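Local structure of complement factor MASP-3 (Homo sapiens, 3DEM) at residues 8-14 against 112-118; 17-21 against 108-113; 50-54 against 79-83. The protein is a serine protease of the complement system whose CUB1-EGF-CUB2 portion carries interaction sites for mannan-binding lectin and ficolins. All coordinates share one frame; numbering follows the deposited sequence.

Interaction 1. Residues 8-14 against 112-118; sequences MFGQIQS and FDAHYMA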
# COMPACT_ATOMS: atom_id res chain seq x y z
N MET A 8 2.43 -10.56 -7.69
CA MET A 8 2.55 -9.40 -6.82
C MET A 8 3.76 -9.55 -5.91
O MET A 8 4.08 -8.64 -5.15
CB MET A 8 1.30 -9.25 -5.96
CG MET A 8 0.02 -8.92 -6.72
SD MET A 8 -0.09 -7.19 -7.24
CE MET A 8 0.69 -7.28 -8.84
N PHE A 9 4.41 -10.71 -5.98
CA PHE A 9 5.51 -11.03 -5.07
C PHE A 9 6.34 -12.20 -5.58
O PHE A 9 5.92 -12.92 -6.49
CB PHE A 9 4.98 -11.36 -3.67
CG PHE A 9 4.28 -12.69 -3.58
CD1 PHE A 9 4.95 -13.82 -3.12
CD2 PHE A 9 2.95 -12.83 -3.96
CE1 PHE A 9 4.31 -15.04 -3.04
CE2 PHE A 9 2.30 -14.05 -3.88
CZ PHE A 9 2.98 -15.16 -3.42
N GLY A 10 7.51 -12.41 -4.98
CA GLY A 10 8.34 -13.56 -5.32
C GLY A 10 9.66 -13.60 -4.58
O GLY A 10 10.05 -12.62 -3.96
N GLN A 11 10.33 -14.74 -4.64
CA GLN A 11 11.64 -14.93 -4.03
C GLN A 11 12.64 -15.35 -5.10
O GLN A 11 12.29 -16.05 -6.04
CB GLN A 11 11.61 -16.05 -2.99
CG GLN A 11 10.65 -15.85 -1.83
CD GLN A 11 10.78 -16.95 -0.78
OE1 GLN A 11 9.79 -17.56 -0.37
NE2 GLN A 11 12.02 -17.22 -0.36
N ILE A 12 13.88 -14.93 -4.94
CA ILE A 12 14.95 -15.30 -5.86
C ILE A 12 16.21 -15.62 -5.07
O ILE A 12 16.54 -14.93 -4.11
CB ILE A 12 15.24 -14.17 -6.86
CG1 ILE A 12 14.06 -13.96 -7.80
CG2 ILE A 12 16.48 -14.47 -7.66
CD1 ILE A 12 14.15 -12.66 -8.58
N GLN A 13 16.91 -16.67 -5.48
CA GLN A 13 18.16 -17.08 -4.85
C GLN A 13 19.22 -17.26 -5.93
O GLN A 13 18.89 -17.47 -7.10
CB GLN A 13 18.00 -18.42 -4.13
CG GLN A 13 16.83 -18.50 -3.17
CD GLN A 13 16.58 -19.90 -2.67
OE1 GLN A 13 17.15 -20.87 -3.18
NE2 GLN A 13 15.73 -20.02 -1.66
N SER A 14 20.48 -17.19 -5.53
CA SER A 14 21.58 -17.53 -6.43
C SER A 14 21.61 -19.04 -6.65
O SER A 14 21.16 -19.81 -5.80
CB SER A 14 22.91 -17.08 -5.83
OG SER A 14 23.02 -17.52 -4.48
N PHE A 112 23.20 -15.13 -2.61
CA PHE A 112 22.18 -14.22 -2.08
C PHE A 112 20.78 -14.82 -2.00
O PHE A 112 20.48 -15.84 -2.62
CB PHE A 112 22.15 -12.94 -2.93
CG PHE A 112 21.50 -13.13 -4.28
CD1 PHE A 112 20.15 -12.86 -4.46
CD2 PHE A 112 22.23 -13.59 -5.36
CE1 PHE A 112 19.55 -13.04 -5.69
CE2 PHE A 112 21.64 -13.78 -6.59
CZ PHE A 112 20.30 -13.50 -6.76
N ASP A 113 19.93 -14.17 -1.20
CA ASP A 113 18.53 -14.52 -1.07
C ASP A 113 17.75 -13.20 -1.16
O ASP A 113 17.94 -12.30 -0.34
CB ASP A 113 18.28 -15.22 0.27
CG ASP A 113 16.81 -15.49 0.54
OD1 ASP A 113 16.06 -15.77 -0.43
OD2 ASP A 113 16.40 -15.44 1.72
N ALA A 114 16.88 -13.09 -2.16
CA ALA A 114 16.17 -11.84 -2.41
C ALA A 114 14.66 -12.01 -2.49
O ALA A 114 14.15 -13.08 -2.82
CB ALA A 114 16.70 -11.18 -3.68
N HIS A 115 13.94 -10.93 -2.17
CA HIS A 115 12.49 -10.92 -2.16
C HIS A 115 11.99 -9.66 -2.84
O HIS A 115 12.55 -8.58 -2.64
CB HIS A 115 11.98 -10.97 -0.72
CG HIS A 115 12.33 -12.23 -0.00
ND1 HIS A 115 13.59 -12.48 0.50
CD2 HIS A 115 11.59 -13.33 0.28
CE1 HIS A 115 13.61 -13.67 1.07
NE2 HIS A 115 12.41 -14.21 0.95
N TYR A 116 10.94 -9.79 -3.64
CA TYR A 116 10.37 -8.64 -4.33
C TYR A 116 8.85 -8.65 -4.21
O TYR A 116 8.25 -9.68 -3.93
CB TYR A 116 10.79 -8.61 -5.81
CG TYR A 116 10.16 -9.71 -6.64
CD1 TYR A 116 8.91 -9.55 -7.21
CD2 TYR A 116 10.83 -10.91 -6.85
CE1 TYR A 116 8.33 -10.56 -7.97
CE2 TYR A 116 10.26 -11.92 -7.61
CZ TYR A 116 9.01 -11.74 -8.17
OH TYR A 116 8.44 -12.74 -8.93
N MET A 117 8.24 -7.49 -4.42
CA MET A 117 6.79 -7.39 -4.40
C MET A 117 6.34 -6.15 -5.15
O MET A 117 7.08 -5.16 -5.24
CB MET A 117 6.29 -7.30 -2.97
CG MET A 117 6.33 -5.88 -2.44
SD MET A 117 6.64 -5.92 -0.68
CE MET A 117 8.01 -7.10 -0.68
N ALA A 118 5.13 -6.20 -5.68
CA ALA A 118 4.51 -5.04 -6.32
C ALA A 118 4.14 -4.03 -5.26
O ALA A 118 3.66 -4.39 -4.19
CB ALA A 118 3.29 -5.46 -7.12
O HOH W 1 2.66 -6.98 -3.55
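Seven residues of strand 9-13 and its flanks lie antiparallel to residues 112-118, joining an outer strand of the first CUB domain's beta-sandwich to its neighbour. The axes approach to 4.6 Å at 164°, and the register runs unbroken from Phe-9 opposite Met-117 to Gln-13 opposite Asp-113.

Backbone bonds alternate as an antiparallel pair requires. Gly-10 and Tyr-116 exchange two, as do Ile-12 and Ala-114, where Ala-114 N reaches Ile-12 O at 2.7 Å. Met-8 O accepts two bonds, from Ala-118 N and from a water that also donates to Ala-118 O.

The side chains of Phe-9, Gln-11 and Gln-13 share one face with Met-117, His-115 and Asp-113. From CG onward the Gln-11 chain lies beside the His-115 imidazole, with amide and ring planes only 20° apart. This face meets the second subunit, where Phe-9 stacks on Tyr-141 and His-115 on His-139 of that chain.

On the other face, apolar packing dominates. With chi1 at 70°, the Tyr-116 ring swings back across the partner strand and covers Gly-10, whose CA makes a CH-pi contact 3.7 Å from the ring centroid; the tyrosine hydroxyl is hydrogen-bonded to Asn-7 OD1. Ile-12 crosses this tyrosine at about a right angle through CD1 and runs beside Phe-112 through CG2. Trp-29 and Ile-31 of strand 25-32 pack against this layer.

Beyond the last bridge, Ser-14 OG accepts the N-H of Phe-112, N to OG 3.0 Å, while Ser-14 CB rests 3.6 Å from Phe-112 CD2.

Interaction 2. Residues 17-21 against 108-113; sequences YPDSY and RFTGFD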
# COMPACT_ATOMS: atom_id res chain seq x y z
N TYR A 17 22.24 -21.86 -3.74
CA TYR A 17 21.84 -21.39 -2.41
C TYR A 17 21.10 -22.49 -1.66
O TYR A 17 20.27 -23.17 -2.24
CB TYR A 17 20.97 -20.13 -2.52
CG TYR A 17 20.62 -19.49 -1.19
CD1 TYR A 17 21.38 -18.44 -0.68
CD2 TYR A 17 19.54 -19.94 -0.44
CE1 TYR A 17 21.08 -17.86 0.54
CE2 TYR A 17 19.23 -19.37 0.78
CZ TYR A 17 20.00 -18.33 1.27
OH TYR A 17 19.69 -17.75 2.48
N PRO A 18 21.41 -22.66 -0.36
CA PRO A 18 22.34 -21.87 0.45
C PRO A 18 23.80 -22.31 0.36
O PRO A 18 24.64 -21.83 1.13
CB PRO A 18 21.82 -22.10 1.87
CG PRO A 18 21.26 -23.48 1.84
CD PRO A 18 20.77 -23.73 0.43
N ASP A 19 24.11 -23.23 -0.56
CA ASP A 19 25.50 -23.62 -0.78
C ASP A 19 26.19 -22.59 -1.66
O ASP A 19 25.54 -21.75 -2.28
CB ASP A 19 25.56 -24.99 -1.44
CG ASP A 19 25.08 -26.09 -0.54
OD1 ASP A 19 25.67 -26.26 0.56
OD2 ASP A 19 24.13 -26.80 -0.92
N SER A 20 27.52 -22.67 -1.70
CA SER A 20 28.31 -21.76 -2.53
C SER A 20 27.89 -21.85 -3.99
O SER A 20 27.60 -22.93 -4.50
CB SER A 20 29.80 -22.08 -2.39
OG SER A 20 30.11 -23.34 -2.97
N TYR A 21 27.86 -20.71 -4.67
CA TYR A 21 27.45 -20.70 -6.07
C TYR A 21 28.55 -21.21 -7.00
O TYR A 21 29.73 -21.10 -6.68
CB TYR A 21 26.97 -19.30 -6.50
CG TYR A 21 27.95 -18.17 -6.27
CD1 TYR A 21 29.02 -17.96 -7.15
CD2 TYR A 21 27.78 -17.28 -5.22
CE1 TYR A 21 29.90 -16.91 -6.95
CE2 TYR A 21 28.66 -16.23 -5.02
CZ TYR A 21 29.72 -16.05 -5.89
OH TYR A 21 30.60 -15.01 -5.70
N ARG A 108 34.73 -19.61 -1.41
CA ARG A 108 33.40 -20.17 -1.60
C ARG A 108 32.28 -19.30 -1.03
O ARG A 108 31.83 -19.49 0.10
CB ARG A 108 33.33 -21.58 -1.02
CG ARG A 108 33.46 -22.68 -2.06
CD ARG A 108 34.32 -22.27 -3.25
NE ARG A 108 34.40 -23.33 -4.25
CZ ARG A 108 33.46 -23.56 -5.17
NH1 ARG A 108 32.37 -22.80 -5.23
NH2 ARG A 108 33.62 -24.56 -6.04
N PHE A 109 31.83 -18.36 -1.85
CA PHE A 109 30.79 -17.42 -1.45
C PHE A 109 29.41 -18.04 -1.64
O PHE A 109 29.15 -18.71 -2.63
CB PHE A 109 30.94 -16.13 -2.26
CG PHE A 109 32.26 -15.44 -2.05
CD1 PHE A 109 33.27 -15.56 -2.99
CD2 PHE A 109 32.49 -14.69 -0.91
CE1 PHE A 109 34.49 -14.94 -2.80
CE2 PHE A 109 33.71 -14.07 -0.72
CZ PHE A 109 34.71 -14.19 -1.66
N THR A 110 28.52 -17.80 -0.68
CA THR A 110 27.24 -18.50 -0.63
C THR A 110 26.10 -17.79 -1.36
O THR A 110 24.96 -18.25 -1.33
CB THR A 110 26.82 -18.80 0.82
OG1 THR A 110 26.85 -17.59 1.59
CG2 THR A 110 27.75 -19.83 1.45
N GLY A 111 26.41 -16.67 -2.00
CA GLY A 111 25.45 -15.99 -2.86
C GLY A 111 24.45 -15.10 -2.15
O GLY A 111 24.79 -14.40 -1.20
N PHE A 112 23.20 -15.13 -2.61
CA PHE A 112 22.18 -14.22 -2.08
C PHE A 112 20.78 -14.82 -2.00
O PHE A 112 20.48 -15.84 -2.62
CB PHE A 112 22.15 -12.94 -2.93
CG PHE A 112 21.50 -13.13 -4.28
CD1 PHE A 112 20.15 -12.86 -4.46
CD2 PHE A 112 22.23 -13.59 -5.36
CE1 PHE A 112 19.55 -13.04 -5.69
CE2 PHE A 112 21.64 -13.78 -6.59
CZ PHE A 112 20.30 -13.50 -6.76
N ASP A 113 19.93 -14.17 -1.20
CA ASP A 113 18.53 -14.52 -1.07
C ASP A 113 17.75 -13.20 -1.16
O ASP A 113 17.94 -12.30 -0.34
CB ASP A 113 18.28 -15.22 0.27
CG ASP A 113 16.81 -15.49 0.54
OD1 ASP A 113 16.06 -15.77 -0.43
OD2 ASP A 113 16.40 -15.44 1.72
O HOH W 2 24.54 -19.76 -3.86
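At the calcium-bearing end of the first CUB domain, the loop 17-21 that follows strand 9-13 folds over residues 108-113, where a loop runs into the start of strand 111-120. The nearest CA pair is Ser-20 and Thr-110, 3.9 Å apart. One backbone hydrogen bond links the segments directly: Tyr-21 N donates to Phe-109 O at 3.1 Å, with 152° at the hydrogen. The same oxygen also receives a CA-H...O contact from Ser-20. A water adds a second link, being placed to donate to both Asp-19 O and Thr-110 O, although further acceptors compete for its protons.

Tyr-21 carries much of the packing. Its ring lies beside Phe-109, pointing the same way, with Tyr-21 CE2 3.6 Å from Phe-109 CB, while Gly-111 N meets the ring at its edge. A chi1 of 56° places this ring between its own backbone N and carbonyl carbon, which sets it alongside Phe-109. Its hydroxyl is hydrogen-bonded to OD2 of Asp-57, a calcium ligand, so this tyrosine is a second-shell residue of the site; Phe-99 meets it edge-to-face.

At the other end of the loop, the Tyr-17 ring lies along the start of the strand. Tyr-17 CD1 sits 3.4 Å from Phe-112 O, and the ring plane is turned 35° from the Asp-113 carboxylate. The peptide before Pro-18 is cis, and Pro-18 CB lies over one face of the Tyr-17 ring, offset toward its rim. Phe-151 of the second subunit packs on Tyr-17, Pro-18 and Thr-110.

On the solvent side, Arg-108 bends at chi2 and passes its aliphatic part over Ser-20, Arg-108 CG lying 3.5 Å from Ser-20 OG.

Interaction 3. Residues 50-54 against 79-83; sequences SSYLC and TEQTP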
# COMPACT_ATOMS: atom_id res chain seq x y z
N SER A 50 34.17 -9.52 -3.73
CA SER A 50 34.24 -8.07 -3.92
C SER A 50 35.18 -7.70 -5.08
O SER A 50 36.22 -8.33 -5.26
CB SER A 50 34.67 -7.37 -2.63
OG SER A 50 34.54 -5.96 -2.73
N SER A 51 34.81 -6.69 -5.86
CA SER A 51 35.69 -6.17 -6.92
C SER A 51 35.36 -4.74 -7.36
O SER A 51 34.25 -4.24 -7.13
CB SER A 51 35.69 -7.10 -8.14
OG SER A 51 34.48 -7.03 -8.85
N TYR A 52 36.34 -4.09 -7.97
CA TYR A 52 36.18 -2.75 -8.53
C TYR A 52 34.96 -2.67 -9.43
O TYR A 52 34.86 -3.38 -10.42
CB TYR A 52 37.43 -2.37 -9.31
CG TYR A 52 37.34 -1.10 -10.12
CD1 TYR A 52 37.37 0.14 -9.50
CD2 TYR A 52 37.25 -1.14 -11.51
CE1 TYR A 52 37.30 1.31 -10.25
CE2 TYR A 52 37.18 0.02 -12.26
CZ TYR A 52 37.21 1.24 -11.62
OH TYR A 52 37.14 2.39 -12.37
N LEU A 53 34.02 -1.79 -9.08
CA LEU A 53 32.80 -1.59 -9.85
C LEU A 53 32.03 -2.89 -9.99
O LEU A 53 31.24 -3.05 -10.92
CB LEU A 53 33.13 -1.01 -11.23
CG LEU A 53 33.66 0.42 -11.25
CD1 LEU A 53 33.86 0.91 -12.67
CD2 LEU A 53 32.71 1.33 -10.49
N CYS A 54 32.27 -3.82 -9.07
CA CYS A 54 31.67 -5.15 -9.10
C CYS A 54 31.85 -5.81 -10.46
O CYS A 54 30.89 -6.30 -11.06
CB CYS A 54 30.19 -5.08 -8.70
SG CYS A 54 29.93 -4.49 -7.00
N THR A 79 32.21 -1.23 4.71
CA THR A 79 32.88 -0.39 3.72
C THR A 79 32.79 -1.17 2.41
O THR A 79 33.79 -1.33 1.69
CB THR A 79 34.35 -0.09 4.09
OG1 THR A 79 34.44 0.27 5.47
CG2 THR A 79 34.91 1.05 3.24
N GLU A 80 31.59 -1.66 2.11
CA GLU A 80 31.37 -2.55 0.97
C GLU A 80 30.19 -2.14 0.09
O GLU A 80 29.47 -1.18 0.40
CB GLU A 80 31.18 -3.99 1.46
CG GLU A 80 32.46 -4.65 1.96
CD GLU A 80 33.29 -5.23 0.83
OE1 GLU A 80 32.70 -5.57 -0.22
OE2 GLU A 80 34.52 -5.36 0.99
N GLN A 81 30.01 -2.88 -0.99
CA GLN A 81 29.03 -2.55 -2.03
C GLN A 81 27.84 -3.50 -1.93
O GLN A 81 27.18 -3.79 -2.93
CB GLN A 81 29.68 -2.67 -3.40
CG GLN A 81 31.20 -2.58 -3.37
CD GLN A 81 31.83 -2.57 -4.75
OE1 GLN A 81 32.81 -3.27 -5.00
NE2 GLN A 81 31.26 -1.77 -5.66
N THR A 82 27.59 -4.00 -0.73
CA THR A 82 26.47 -4.88 -0.48
C THR A 82 25.18 -4.07 -0.35
O THR A 82 25.23 -2.86 -0.08
CB THR A 82 26.69 -5.70 0.80
OG1 THR A 82 26.91 -4.81 1.90
CG2 THR A 82 27.91 -6.59 0.64
N PRO A 83 24.03 -4.72 -0.55
CA PRO A 83 22.73 -4.06 -0.46
C PRO A 83 22.32 -3.68 0.96
O PRO A 83 21.60 -2.71 1.15
CB PRO A 83 21.76 -5.10 -1.05
CG PRO A 83 22.43 -6.41 -0.85
CD PRO A 83 23.91 -6.14 -0.91
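No main-chain pairing joins the two loops, whose closest CA atoms, those of Ser-50 and Gln-81, are 7.8 Å apart; within residues 50-54 the chain closes a turn through Cys-54 N donating to Ser-51 O at 2.8 Å. Side chains therefore bridge the gap. Ser-50 OG, set anti to the backbone N by a chi1 of -171°, gives its proton to Glu-80 OE1 at 3.1 Å. The donor meets the syn side of the carboxylate, 16° out of its plane, and the Glu-80 chain folds at chi2 to present that oxygen.

In the first CUB domain these loops follow strands 37-47 and 67-71, and the disulfide Cys-54 to Cys-72 ties them near this surface. Gln-81 extends its amide from the second loop into the turn, toward the Cys-54 sulfur and the Ser-51 carbonyl. Its CD lies 3.5 Å from Cys-54 SG, and Gln-81 CB approaches the same SG to 4.0 Å. Gln-81 also shares a backbone hydrogen bond with Cys-72, the disulfide partner of Cys-54. Within the first loop's surroundings, Ser-51 OG is hydrogen-bonded to Tyr-56 N.

Overall arrangement
All three contacts belong to the first CUB domain, and along the chain they nest: interaction 3 within the loop closed by interaction 2, and that within the loop closed by interaction 1. Interactions 1 and 2 share Phe-112 and Asp-113 on strand 111-120, have centres about 15 Å apart and touch where Ser-14 OG packs on Gly-111 CA. The strand pairing thus runs directly into the loops at the calcium-bearing end. Interaction 3 stands apart, its centre about 16 Å from that of interaction 2 and about 21 Å from that of interaction 1. Interactions 1 and 2 both pack on the second subunit, largely on its EGF-like domain, whereas no other chain of the assembly touches interaction 3.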